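Local coordinates for tubulin binding cofactor C (Leishmania major, PDB 5AJ8), which probably acts, through this C-terminal domain, as a chaperone of the TBCC family in the tubulin folding pathway, at residues A[48-53]-A[65-70]; A[11-16]-A[29-34]; A[70-75]-A[88-93]; A[35-40]-A[54-59]. The protein carries 1 engineered substitution. All blocks are in the same frame, centred on the assembly; numbering follows the deposited sequence. Where two conformers were deposited one is given.

Interaction 1: A[48-53]-A[65-70]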
loop_
_atom_site.group_PDB
_atom_site.type_symbol
_atom_site.label_atom_id
_atom_site.label_comp_id
_atom_site.label_asym_id
_atom_site.label_seq_id
_atom_site.Cartn_x
_atom_site.Cartn_y
_atom_site.Cartn_z
ATOM N N ALA A 48 -4.781 2.606 -6.409
ATOM C CA ALA A 48 -5.270 2.180 -5.108
ATOM C C ALA A 48 -5.740 3.436 -4.372
ATOM O O ALA A 48 -5.015 4.420 -4.290
ATOM C CB ALA A 48 -4.167 1.493 -4.332
ATOM N N PHE A 49 -6.970 3.401 -3.888
ATOM C CA PHE A 49 -7.580 4.506 -3.158
ATOM C C PHE A 49 -8.031 4.004 -1.792
ATOM O O PHE A 49 -8.814 3.068 -1.718
ATOM C CB PHE A 49 -8.748 5.053 -3.949
ATOM C CG PHE A 49 -9.361 6.288 -3.352
ATOM C CD1 PHE A 49 -8.864 7.543 -3.642
ATOM C CD2 PHE A 49 -10.458 6.190 -2.524
ATOM C CE1 PHE A 49 -9.447 8.682 -3.101
ATOM C CE2 PHE A 49 -11.045 7.319 -1.985
ATOM C CZ PHE A 49 -10.537 8.564 -2.264
ATOM N N LEU A 50 -7.478 4.572 -0.719
ATOM C CA LEU A 50 -7.918 4.268 0.643
ATOM C C LEU A 50 -8.666 5.486 1.224
ATOM O O LEU A 50 -8.198 6.619 1.098
ATOM C CB LEU A 50 -6.741 3.912 1.537
ATOM C CG LEU A 50 -5.969 2.615 1.234
ATOM C CD1 LEU A 50 -4.947 2.801 0.118
ATOM C CD2 LEU A 50 -5.270 2.122 2.489
ATOM N N SER A 51 -9.811 5.237 1.855
ATOM C CA SER A 51 -10.549 6.295 2.513
ATOM C C SER A 51 -11.072 5.878 3.886
ATOM O O SER A 51 -11.486 4.744 4.100
ATOM C CB SER A 51 -11.720 6.755 1.638
ATOM O OG SER A 51 -12.521 5.641 1.311
ATOM N N ASN A 52 -11.037 6.811 4.803
ATOM C CA ASN A 52 -11.575 6.598 6.133
ATOM C C ASN A 52 -11.002 5.364 6.831
ATOM O O ASN A 52 -11.720 4.621 7.469
ATOM C CB ASN A 52 -13.095 6.528 6.057
ATOM C CG ASN A 52 -13.696 7.754 5.385
ATOM O OD1 ASN A 52 -14.508 7.641 4.465
ATOM N ND2 ASN A 52 -13.289 8.929 5.832
ATOM N N CYS A 53 -9.702 5.151 6.677
ATOM C CA CYS A 53 -9.030 4.076 7.370
ATOM C C CYS A 53 -8.242 4.655 8.526
ATOM O O CYS A 53 -7.677 5.740 8.404
ATOM C CB CYS A 53 -8.088 3.320 6.427
ATOM S SG CYS A 53 -8.928 2.409 5.123
ATOM N N LEU A 65 -1.401 6.007 -5.941
ATOM C CA LEU A 65 -1.872 5.791 -4.588
ATOM C C LEU A 65 -2.502 7.076 -4.069
ATOM O O LEU A 65 -1.880 8.128 -4.104
ATOM C CB LEU A 65 -0.744 5.359 -3.653
ATOM C CG LEU A 65 -1.098 5.111 -2.178
ATOM C CD1 LEU A 65 -2.201 4.091 -2.017
ATOM C CD2 LEU A 65 0.119 4.665 -1.374
ATOM N N ARG A 66 -3.753 6.995 -3.640
ATOM C CA ARG A 66 -4.406 8.149 -3.026
ATOM C C ARG A 66 -5.091 7.777 -1.714
ATOM O O ARG A 66 -5.798 6.780 -1.623
ATOM C CB ARG A 66 -5.393 8.799 -3.991
ATOM C CG ARG A 66 -6.077 10.027 -3.391
ATOM C CD ARG A 66 -6.417 11.073 -4.440
ATOM N NE ARG A 66 -7.021 12.291 -3.874
ATOM C CZ ARG A 66 -7.194 13.422 -4.561
ATOM N NH1 ARG A 66 -6.787 13.525 -5.830
ATOM N NH2 ARG A 66 -7.786 14.454 -3.998
ATOM N N LEU A 67 -4.889 8.601 -0.708
ATOM C CA LEU A 67 -5.512 8.390 0.600
ATOM C C LEU A 67 -6.318 9.623 1.034
ATOM O O LEU A 67 -5.859 10.755 0.904
ATOM C CB LEU A 67 -4.470 8.042 1.652
ATOM C CG LEU A 67 -3.733 6.716 1.431
ATOM C CD1 LEU A 67 -2.340 6.982 0.910
ATOM C CD2 LEU A 67 -3.642 5.938 2.724
ATOM N N LYS A 68 -7.515 9.386 1.555
ATOM C CA LYS A 68 -8.392 10.469 1.984
ATOM C C LYS A 68 -8.998 10.136 3.345
ATOM O O LYS A 68 -9.537 9.064 3.535
ATOM C CB LYS A 68 -9.513 10.714 0.979
ATOM C CG LYS A 68 -10.467 11.810 1.416
ATOM C CD LYS A 68 -11.415 12.242 0.316
ATOM C CE LYS A 68 -12.250 13.424 0.781
ATOM N NZ LYS A 68 -13.277 13.771 -0.238
ATOM N N GLY A 69 -8.920 11.074 4.270
ATOM C CA GLY A 69 -9.565 10.927 5.571
ATOM C C GLY A 69 -8.994 9.804 6.408
ATOM O O GLY A 69 -9.726 9.198 7.180
ATOM N N CYS A 70 -7.695 9.545 6.280
ATOM C CA CYS A 70 -7.030 8.472 7.028
ATOM C C CYS A 70 -6.141 9.016 8.178
ATOM O O CYS A 70 -5.556 10.065 8.055
ATOM C CB CYS A 70 -6.182 7.624 6.075
ATOM S SG CYS A 70 -7.119 6.761 4.767
HETATM O O HOH W 1 -12.588 9.718 8.442
#

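Interaction 2: A[11-16]-A[29-34]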
loop_
_atom_site.group_PDB
_atom_site.type_symbol
_atom_site.label_atom_id
_atom_site.label_comp_id
_atom_site.label_asym_id
_atom_site.label_seq_id
_atom_site.Cartn_x
_atom_site.Cartn_y
_atom_site.Cartn_z
ATOM N N ASN A 11 -11.976 -3.248 -7.775
ATOM C CA ASN A 11 -12.427 -4.005 -6.600
ATOM C C ASN A 11 -12.549 -3.129 -5.363
ATOM O O ASN A 11 -11.636 -2.371 -5.050
ATOM C CB ASN A 11 -11.468 -5.160 -6.311
ATOM C CG ASN A 11 -11.567 -6.274 -7.342
ATOM O OD1 ASN A 11 -12.659 -6.644 -7.798
ATOM N ND2 ASN A 11 -10.422 -6.830 -7.696
ATOM N N VAL A 12 -13.678 -3.235 -4.672
ATOM C CA VAL A 12 -13.937 -2.469 -3.455
ATOM C C VAL A 12 -13.832 -3.406 -2.241
ATOM O O VAL A 12 -14.403 -4.507 -2.263
ATOM C CB VAL A 12 -15.337 -1.843 -3.473
ATOM C CG1 VAL A 12 -15.608 -1.080 -2.179
ATOM C CG2 VAL A 12 -15.508 -0.930 -4.680
ATOM N N TYR A 13 -13.128 -2.966 -1.203
ATOM C CA TYR A 13 -12.923 -3.747 0.019
ATOM C C TYR A 13 -13.280 -2.920 1.248
ATOM O O TYR A 13 -13.316 -1.702 1.195
ATOM C CB TYR A 13 -11.472 -4.172 0.182
ATOM C CG TYR A 13 -10.971 -5.082 -0.913
ATOM C CD1 TYR A 13 -10.454 -4.539 -2.086
ATOM C CD2 TYR A 13 -11.035 -6.459 -0.789
ATOM C CE1 TYR A 13 -9.997 -5.349 -3.108
ATOM C CE2 TYR A 13 -10.577 -7.288 -1.809
ATOM C CZ TYR A 13 -10.070 -6.728 -2.973
ATOM O OH TYR A 13 -9.602 -7.515 -3.989
ATOM N N GLY A 14 -13.516 -3.618 2.348
ATOM C CA GLY A 14 -14.002 -3.029 3.591
ATOM C C GLY A 14 -15.466 -2.614 3.512
ATOM O O GLY A 14 -16.128 -2.824 2.483
ATOM N N PRO A 15 -15.989 -2.023 4.598
ATOM C CA PRO A 15 -15.316 -1.788 5.866
ATOM C C PRO A 15 -15.093 -3.068 6.642
ATOM O O PRO A 15 -15.825 -4.032 6.480
ATOM C CB PRO A 15 -16.285 -0.862 6.621
ATOM C CG PRO A 15 -17.598 -1.078 5.984
ATOM C CD PRO A 15 -17.286 -1.335 4.538
ATOM N N SER A 16 -14.065 -3.044 7.470
ATOM C CA SER A 16 -13.622 -4.186 8.225
ATOM C C SER A 16 -12.729 -3.708 9.371
ATOM O O SER A 16 -11.942 -2.789 9.191
ATOM C CB SER A 16 -12.834 -5.108 7.300
ATOM O OG SER A 16 -12.388 -6.250 7.990
ATOM N N VAL A 29 -8.050 -0.862 -6.993
ATOM C CA VAL A 29 -8.696 -1.141 -5.725
ATOM C C VAL A 29 -9.158 0.123 -4.999
ATOM O O VAL A 29 -8.577 1.225 -5.133
ATOM C CB VAL A 29 -7.843 -2.035 -4.766
ATOM C CG1 VAL A 29 -7.471 -3.341 -5.438
ATOM C CG2 VAL A 29 -6.589 -1.329 -4.304
ATOM N N PHE A 30 -10.228 -0.065 -4.232
ATOM C CA PHE A 30 -10.791 0.936 -3.343
ATOM C C PHE A 30 -10.955 0.258 -2.003
ATOM O O PHE A 30 -11.625 -0.762 -1.921
ATOM C CB PHE A 30 -12.203 1.346 -3.799
ATOM C CG PHE A 30 -12.235 2.069 -5.107
ATOM C CD1 PHE A 30 -12.361 1.353 -6.291
ATOM C CD2 PHE A 30 -12.134 3.463 -5.164
ATOM C CE1 PHE A 30 -12.395 2.008 -7.512
ATOM C CE2 PHE A 30 -12.165 4.122 -6.384
ATOM C CZ PHE A 30 -12.295 3.395 -7.556
ATOM N N ILE A 31 -10.376 0.840 -0.960
ATOM C CA ILE A 31 -10.465 0.295 0.384
ATOM C C ILE A 31 -11.075 1.374 1.288
ATOM O O ILE A 31 -10.517 2.477 1.429
ATOM C CB ILE A 31 -9.096 -0.103 0.931
ATOM C CG1 ILE A 31 -8.457 -1.165 0.044
ATOM C CG2 ILE A 31 -9.232 -0.655 2.345
ATOM C CD1 ILE A 31 -6.979 -1.319 0.250
ATOM N N ASN A 32 -12.230 1.062 1.855
ATOM C CA ASN A 32 -13.015 2.021 2.608
ATOM C C ASN A 32 -13.292 1.511 4.013
ATOM O O ASN A 32 -13.764 0.396 4.191
ATOM C CB ASN A 32 -14.333 2.265 1.883
ATOM C CG ASN A 32 -15.191 3.314 2.556
ATOM O OD1 ASN A 32 -16.410 3.141 2.656
ATOM N ND2 ASN A 32 -14.576 4.394 3.042
ATOM N N GLY A 33 -12.985 2.345 4.994
ATOM C CA GLY A 33 -13.460 2.158 6.349
ATOM C C GLY A 33 -12.867 0.977 7.083
ATOM O O GLY A 33 -13.570 0.319 7.822
ATOM N N CYS A 34 -11.575 0.717 6.895
ATOM C CA CYS A 34 -10.902 -0.358 7.628
ATOM C C CYS A 34 -10.130 0.208 8.827
ATOM O O CYS A 34 -9.595 1.323 8.769
ATOM C CB CYS A 34 -9.966 -1.123 6.702
ATOM S SG CYS A 34 -10.822 -1.914 5.361
#

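Interaction 3: A[70-75]-A[88-93]. Engineered in segment 70-75: M75 (natural residue Leu).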
loop_
_atom_site.group_PDB
_atom_site.type_symbol
_atom_site.label_atom_id
_atom_site.label_comp_id
_atom_site.label_asym_id
_atom_site.label_seq_id
_atom_site.Cartn_x
_atom_site.Cartn_y
_atom_site.Cartn_z
ATOM N N CYS A 70 -7.695 9.545 6.280
ATOM C CA CYS A 70 -7.030 8.472 7.028
ATOM C C CYS A 70 -6.141 9.016 8.178
ATOM O O CYS A 70 -5.556 10.065 8.055
ATOM C CB CYS A 70 -6.182 7.624 6.075
ATOM S SG CYS A 70 -7.119 6.761 4.767
ATOM N N THR A 71 -6.050 8.268 9.271
ATOM C CA THR A 71 -5.238 8.655 10.418
ATOM C C THR A 71 -4.450 7.451 10.943
ATOM O O THR A 71 -4.981 6.343 10.988
ATOM C CB THR A 71 -6.126 9.300 11.501
ATOM O OG1 THR A 71 -5.406 9.433 12.736
ATOM C CG2 THR A 71 -7.361 8.475 11.723
ATOM N N ASN A 72 -3.169 7.654 11.282
ATOM C CA ASN A 72 -2.326 6.599 11.875
ATOM C C ASN A 72 -2.224 5.346 10.998
ATOM O O ASN A 72 -2.471 4.231 11.449
ATOM C CB ASN A 72 -2.800 6.217 13.292
ATOM C CG ASN A 72 -2.577 7.327 14.301
ATOM O OD1 ASN A 72 -1.523 7.436 14.913
ATOM N ND2 ASN A 72 -3.578 8.125 14.499
ATOM N N LEU A 73 -1.892 5.554 9.728
ATOM C CA LEU A 73 -1.603 4.466 8.780
ATOM C C LEU A 73 -0.097 4.381 8.588
ATOM O O LEU A 73 0.560 5.404 8.389
ATOM C CB LEU A 73 -2.254 4.719 7.424
ATOM C CG LEU A 73 -3.777 4.699 7.243
ATOM C CD1 LEU A 73 -4.243 4.220 5.893
ATOM C CD2 LEU A 73 -4.465 3.916 8.335
ATOM N N ASP A 74 0.461 3.174 8.724
ATOM C CA ASP A 74 1.845 2.941 8.309
ATOM C C ASP A 74 1.754 2.353 6.909
ATOM O O ASP A 74 1.182 1.267 6.725
ATOM C CB ASP A 74 2.605 2.020 9.261
ATOM C CG ASP A 74 2.943 2.683 10.604
ATOM O OD1 ASP A 74 2.828 3.921 10.736
ATOM O OD2 ASP A 74 3.288 1.928 11.556
HETATM N N MSE A 75 2.257 3.090 5.921
HETATM C CA MSE A 75 2.098 2.738 4.491
HETATM C C MSE A 75 3.412 2.239 3.932
HETATM O O MSE A 75 4.367 3.018 3.809
HETATM C CB MSE A 75 1.670 3.992 3.696
HETATM C CG MSE A 75 0.347 4.661 4.046
HETATM SE SE MSE A 75 -1.161 3.421 3.958
HETATM C CE MSE A 75 -0.863 2.941 2.066
ATOM N N CYS A 88 -5.470 13.735 5.854
ATOM C CA CYS A 88 -4.805 12.626 6.534
ATOM C C CYS A 88 -3.870 13.174 7.590
ATOM O O CYS A 88 -3.426 14.319 7.511
ATOM C CB CYS A 88 -4.032 11.749 5.554
ATOM S SG CYS A 88 -5.040 10.866 4.356
ATOM N N ASP A 89 -3.555 12.356 8.580
ATOM C CA ASP A 89 -2.616 12.777 9.630
ATOM C C ASP A 89 -2.001 11.550 10.255
ATOM O O ASP A 89 -2.611 10.503 10.245
ATOM C CB ASP A 89 -3.329 13.615 10.708
ATOM C CG ASP A 89 -2.344 14.331 11.671
ATOM O OD1 ASP A 89 -1.370 14.996 11.242
ATOM O OD2 ASP A 89 -2.567 14.237 12.894
ATOM N N ALA A 90 -0.799 11.716 10.794
ATOM C CA ALA A 90 -0.038 10.661 11.453
ATOM C C ALA A 90 0.190 9.532 10.459
ATOM O O ALA A 90 0.000 8.349 10.774
ATOM C CB ALA A 90 -0.740 10.181 12.735
HETATM N N MSE A 91 0.602 9.922 9.260
HETATM C CA MSE A 91 0.899 8.974 8.185
HETATM C C MSE A 91 2.386 8.745 8.208
HETATM O O MSE A 91 3.173 9.700 8.326
HETATM C CB MSE A 91 0.462 9.487 6.829
HETATM C CG MSE A 91 -0.983 9.991 6.738
HETATM SE SE MSE A 91 -2.261 8.579 7.141
HETATM C CE MSE A 91 -2.098 7.642 5.426
ATOM N N ARG A 92 2.800 7.484 8.133
ATOM C CA ARG A 92 4.223 7.169 8.050
ATOM C C ARG A 92 4.473 6.231 6.864
ATOM O O ARG A 92 3.750 5.233 6.690
ATOM C CB ARG A 92 4.702 6.502 9.343
ATOM C CG ARG A 92 4.355 7.308 10.591
ATOM C CD ARG A 92 5.114 6.817 11.816
ATOM N NE ARG A 92 4.820 5.413 12.080
ATOM C CZ ARG A 92 5.412 4.690 13.016
ATOM N NH1 ARG A 92 6.357 5.221 13.769
ATOM N NH2 ARG A 92 5.052 3.419 13.219
ATOM N N PHE A 93 5.494 6.536 6.089
ATOM C CA PHE A 93 5.789 5.819 4.838
ATOM C C PHE A 93 7.087 5.051 4.841
ATOM O O PHE A 93 8.129 5.538 5.254
ATOM C CB PHE A 93 5.780 6.779 3.649
ATOM C CG PHE A 93 4.408 7.251 3.282
ATOM C CD1 PHE A 93 3.798 8.241 4.002
ATOM C CD2 PHE A 93 3.734 6.682 2.213
ATOM C CE1 PHE A 93 2.533 8.675 3.668
ATOM C CE2 PHE A 93 2.463 7.082 1.880
ATOM C CZ PHE A 93 1.855 8.083 2.611
HETATM O O HOH W 2 1.038 5.931 11.396
#

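Interaction 4: A[35-40]-A[54-59]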
loop_
_atom_site.group_PDB
_atom_site.type_symbol
_atom_site.label_atom_id
_atom_site.label_comp_id
_atom_site.label_asym_id
_atom_site.label_seq_id
_atom_site.Cartn_x
_atom_site.Cartn_y
_atom_site.Cartn_z
ATOM N N ALA A 35 -10.063 -0.580 9.895
ATOM C CA ALA A 35 -9.422 -0.162 11.149
ATOM C C ALA A 35 -8.747 -1.315 11.871
ATOM O O ALA A 35 -9.200 -2.457 11.773
ATOM C CB ALA A 35 -10.436 0.509 12.073
ATOM N N ASP A 36 -7.641 -1.003 12.559
ATOM C CA ASP A 36 -6.991 -1.931 13.488
ATOM C C ASP A 36 -6.636 -3.243 12.787
ATOM O O ASP A 36 -7.014 -4.327 13.228
ATOM C CB ASP A 36 -7.919 -2.246 14.676
ATOM C CG ASP A 36 -8.463 -0.988 15.367
ATOM O OD1 ASP A 36 -7.837 0.092 15.315
ATOM O OD2 ASP A 36 -9.540 -1.088 15.989
ATOM N N CYS A 37 -5.938 -3.157 11.676
ATOM C CA CYS A 37 -5.537 -4.376 10.981
ATOM C C CYS A 37 -4.339 -4.143 10.077
ATOM O O CYS A 37 -3.886 -3.016 9.921
ATOM C CB CYS A 37 -6.702 -4.963 10.186
ATOM S SG CYS A 37 -7.325 -3.941 8.849
ATOM N N ALA A 38 -3.820 -5.245 9.540
ATOM C CA ALA A 38 -2.780 -5.220 8.552
ATOM C C ALA A 38 -3.426 -5.548 7.228
ATOM O O ALA A 38 -4.269 -6.453 7.144
ATOM C CB ALA A 38 -1.700 -6.241 8.887
ATOM N N ILE A 39 -3.024 -4.832 6.190
ATOM C CA ILE A 39 -3.588 -5.016 4.856
ATOM C C ILE A 39 -2.452 -5.352 3.894
ATOM O O ILE A 39 -1.571 -4.546 3.679
ATOM C CB ILE A 39 -4.338 -3.745 4.402
ATOM C CG1 ILE A 39 -5.438 -3.389 5.402
ATOM C CG2 ILE A 39 -4.934 -3.932 3.013
ATOM C CD1 ILE A 39 -6.168 -2.103 5.054
ATOM N N TYR A 40 -2.479 -6.556 3.338
ATOM C CA TYR A 40 -1.427 -7.052 2.452
ATOM C C TYR A 40 -1.961 -7.121 1.028
ATOM O O TYR A 40 -2.859 -7.928 0.757
ATOM C CB TYR A 40 -1.008 -8.439 2.919
ATOM C CG TYR A 40 -0.408 -8.447 4.293
ATOM C CD1 TYR A 40 0.891 -8.029 4.492
ATOM C CD2 TYR A 40 -1.138 -8.882 5.394
ATOM C CE1 TYR A 40 1.441 -8.032 5.741
ATOM C CE2 TYR A 40 -0.586 -8.906 6.644
ATOM C CZ TYR A 40 0.696 -8.469 6.816
ATOM O OH TYR A 40 1.258 -8.497 8.052
ATOM N N THR A 54 -8.200 3.928 9.635
ATOM C CA THR A 54 -7.446 4.341 10.813
ATOM C C THR A 54 -6.710 3.160 11.442
ATOM O O THR A 54 -7.230 2.040 11.501
ATOM C CB THR A 54 -8.348 4.918 11.919
ATOM O OG1 THR A 54 -9.410 3.999 12.209
ATOM C CG2 THR A 54 -8.926 6.266 11.496
ATOM N N ASN A 55 -5.501 3.430 11.922
ATOM C CA ASN A 55 -4.712 2.450 12.684
ATOM C C ASN A 55 -4.515 1.160 11.904
ATOM O O ASN A 55 -4.829 0.083 12.384
ATOM C CB ASN A 55 -5.383 2.176 14.030
ATOM C CG ASN A 55 -4.535 1.325 14.952
ATOM O OD1 ASN A 55 -3.299 1.338 14.889
ATOM N ND2 ASN A 55 -5.198 0.595 15.836
ATOM N N CYS A 56 -4.045 1.291 10.664
ATOM C CA CYS A 56 -3.788 0.134 9.817
ATOM C C CYS A 56 -2.347 0.160 9.370
ATOM O O CYS A 56 -1.755 1.224 9.260
ATOM C CB CYS A 56 -4.692 0.122 8.573
ATOM S SG CYS A 56 -6.439 -0.114 8.889
ATOM N N ARG A 57 -1.797 -1.032 9.121
ATOM C CA ARG A 57 -0.505 -1.197 8.461
ATOM C C ARG A 57 -0.805 -1.758 7.075
ATOM O O ARG A 57 -1.420 -2.814 6.973
ATOM C CB ARG A 57 0.369 -2.195 9.251
ATOM C CG ARG A 57 1.250 -1.640 10.336
ATOM C CD ARG A 57 0.464 -0.972 11.438
ATOM N NE ARG A 57 -0.648 -1.767 11.960
ATOM C CZ ARG A 57 -1.647 -1.239 12.668
ATOM N NH1 ARG A 57 -1.658 0.076 12.951
ATOM N NH2 ARG A 57 -2.641 -2.034 13.091
ATOM N N VAL A 58 -0.381 -1.059 6.021
ATOM C CA VAL A 58 -0.751 -1.387 4.639
ATOM C C VAL A 58 0.482 -1.607 3.765
ATOM O O VAL A 58 1.413 -0.804 3.810
ATOM C CB VAL A 58 -1.584 -0.256 4.053
ATOM C CG1 VAL A 58 -2.123 -0.594 2.672
ATOM C CG2 VAL A 58 -2.736 0.063 4.997
ATOM N N TYR A 59 0.529 -2.743 3.052
ATOM C CA TYR A 59 1.634 -3.081 2.159
ATOM C C TYR A 59 1.044 -3.127 0.773
ATOM O O TYR A 59 0.223 -3.978 0.492
ATOM C CB TYR A 59 2.256 -4.425 2.535
ATOM C CG TYR A 59 2.782 -4.488 3.973
ATOM C CD1 TYR A 59 1.930 -4.689 5.032
ATOM C CD2 TYR A 59 4.133 -4.310 4.254
ATOM C CE1 TYR A 59 2.395 -4.717 6.337
ATOM C CE2 TYR A 59 4.614 -4.330 5.565
ATOM C CZ TYR A 59 3.732 -4.540 6.606
ATOM O OH TYR A 59 4.183 -4.615 7.918
#

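Interaction 1: A[48-53]-A[65-70]
F49 and R66 both start with CG anti to the backbone N (chi1 -174° and -179°), which sends their side chains out together. F49 CE1 touches R66 CG at 3.6 Å, so the ring packs on the aliphatic stem of the arginine. Further along the same face, F49 CZ meets K68 CB at 4.0 Å. The guanidinium group of R66 reaches past the ring to a salt bridge with E86. The other face is apolar. There L50 CD1 meets L65 CD1 at 3.7 Å, and L50 CB lies against L67 CD2 at 3.9 Å. L67 continues inward to L73 and M75 of the second sheet. The backbones pair in parallel. R66 N binds A48 O at 2.9 Å, and three more bonds continue the ladder as far as N52 N to K68 O. Beyond it the chain turns. N52 and G69 both have positive phi, and a water bridges N52 ND2 and G69 O. C53 N then donates to C70 SG at 3.6 Å, an amide bound by a buried thiol. Parallel strands matched residue for residue, with L50 over L67 and C53 over C70, are the coil-to-coil packing of a right-handed beta-helix, as in C-CAP/cofactor C domains.

Interaction 2: A[11-16]-A[29-34]
Y13 is paired to F30 and N32 through both of its backbone polar atoms. Y13 N donates to F30 O at 2.8 Å, and Y13 O accepts from N32 N at 3.0 Å. The second donor is tilted 26° from the carbonyl plane. One step earlier, F30 N gives its proton to N11 O at 2.8 Å. The ladder then breaks at G14 and P15, which are joined by a cis peptide bond. P15 N has no proton to give, and N32 O lies instead 3.2 Å from P15 CA in a CA-H...O contact. S16 N makes only a weak bond to G33 O, 3.4 Å. G14 O is taken by S175 OG near the C terminus. N32 ND2 donates to S51 O in the next strand. Y13 CG lies anti to its own carbonyl carbon (chi1 -63°), which sets the ring edge against V29 CG1, 4.0 Å from Y13 CE1. V12 CG2 meets F30 CB at 4.1 Å on the other face. Strand 11-17 is an outermost strand of its sheet, but V12 bonds to the backbone of S175 and S176. Strand 28-35 separates it from strand 47-51. I23 of strand 21-23, the edge strand of the second sheet, packs on Y13, V29 and I31.

Interaction 3: A[70-75]-A[88-93]
C88 meets C70 first: C88 SG accepts the proton of C70 N at 3.5 Å. D89 follows, with its N bound to C70 O and its O taking N72 N. The carboxylate of D89 turns away and binds H152. A90 CB sits against the amide of N72, 3.6 Å from N72 OD1. M91, a selenomethionine, bends at chi2 and chi3 (-61° and -76°). This curls M91 CE back onto L73 CB at 3.5 Å. R92 N donates to L73 O, and R92 O accepts from M75 N at 2.7 Å. The R92 side chain lies alongside D74 and grips it side-on. R92 NE reaches D74 OD1 and R92 NH2 reaches D74 OD2, each at 2.8 Å. Both oxygens lie close to the guanidinium plane, but the two planes are turned 36° apart, and OD1 is met from above the carboxylate. F93 ends the segment with one ring face under M75 CB, a CH-pi contact 4.0 Å from the F93 centroid. M75 is an engineered selenomethionine, leucine in the natural protein. In the sheet, strand 73-79 sits between 56-62 and 91-95, and 153-155 covers the far edge of 91-95 with W153 against M91 and F93. L65 and L67 of strand 64-68 pack from the opposite sheet.

Interaction 4: A[35-40]-A[54-59]
Y40 and Y59 have rings near parallel, planes 12° apart. They are slid so far that they barely overlap, and the Y40 and Y59 centroids are 5.0 Å apart. From CB, the ring of Y40 swings anti to its carbonyl carbon (chi1 -63°). Y40 CD1 then comes 3.5 Å from Y59 CD1. Y40 CE1 sits between Y59 CD1 and Y59 CE1, 3.5 Å from each. Y40 CZ is 4.1 Å from Y59 CE1. At the tip, Y40 OH bonds to S164 and R162, while Y59 OH bonds to R162 O. On the other face I39 CD1 packs on V58 CG2. The backbones pair from D36 N to T54 O through to Y59 N to I39 O, with a weak C37 N to N55 O bond at the turn. At the corner N55 ND2 donates to D36 OD1 at 2.7 Å, from above the carboxylate plane, with the amide and carboxylate planes 68° apart. R57 NH1 meets N55 OD1 at 2.8 Å, from well above the amide carbonyl plane. This pair of bonds probably sets the rotation of N55. The charged groups of D36 and R57 are not in contact; the N55 amide bonds to both. The contact combines polar side-chain bonds at the corner with aromatic packing whose hydroxyls are satisfied by the C-terminal region.

How the interactions relate
From the N terminus, interaction 2 comes first, closing the loop from strand 11-17 through 21-23 to 28-35. Interaction 4 opens directly after it and joins 38-41 to 56-62. Interaction 1 starts before interaction 4 has closed, so these two cross along the chain: the loop of each contains a strand of the other. Interaction 3 follows in series and shares C70 with interaction 1. Interactions 1 and 2 lie in one parallel sheet, where 28-35 and 47-51 are neighbours. Interactions 3 and 4 lie in the other, where 56-62 adjoins 73-79. L50 against V58 and L67 against L73 and M91 link the two sheets across the interior.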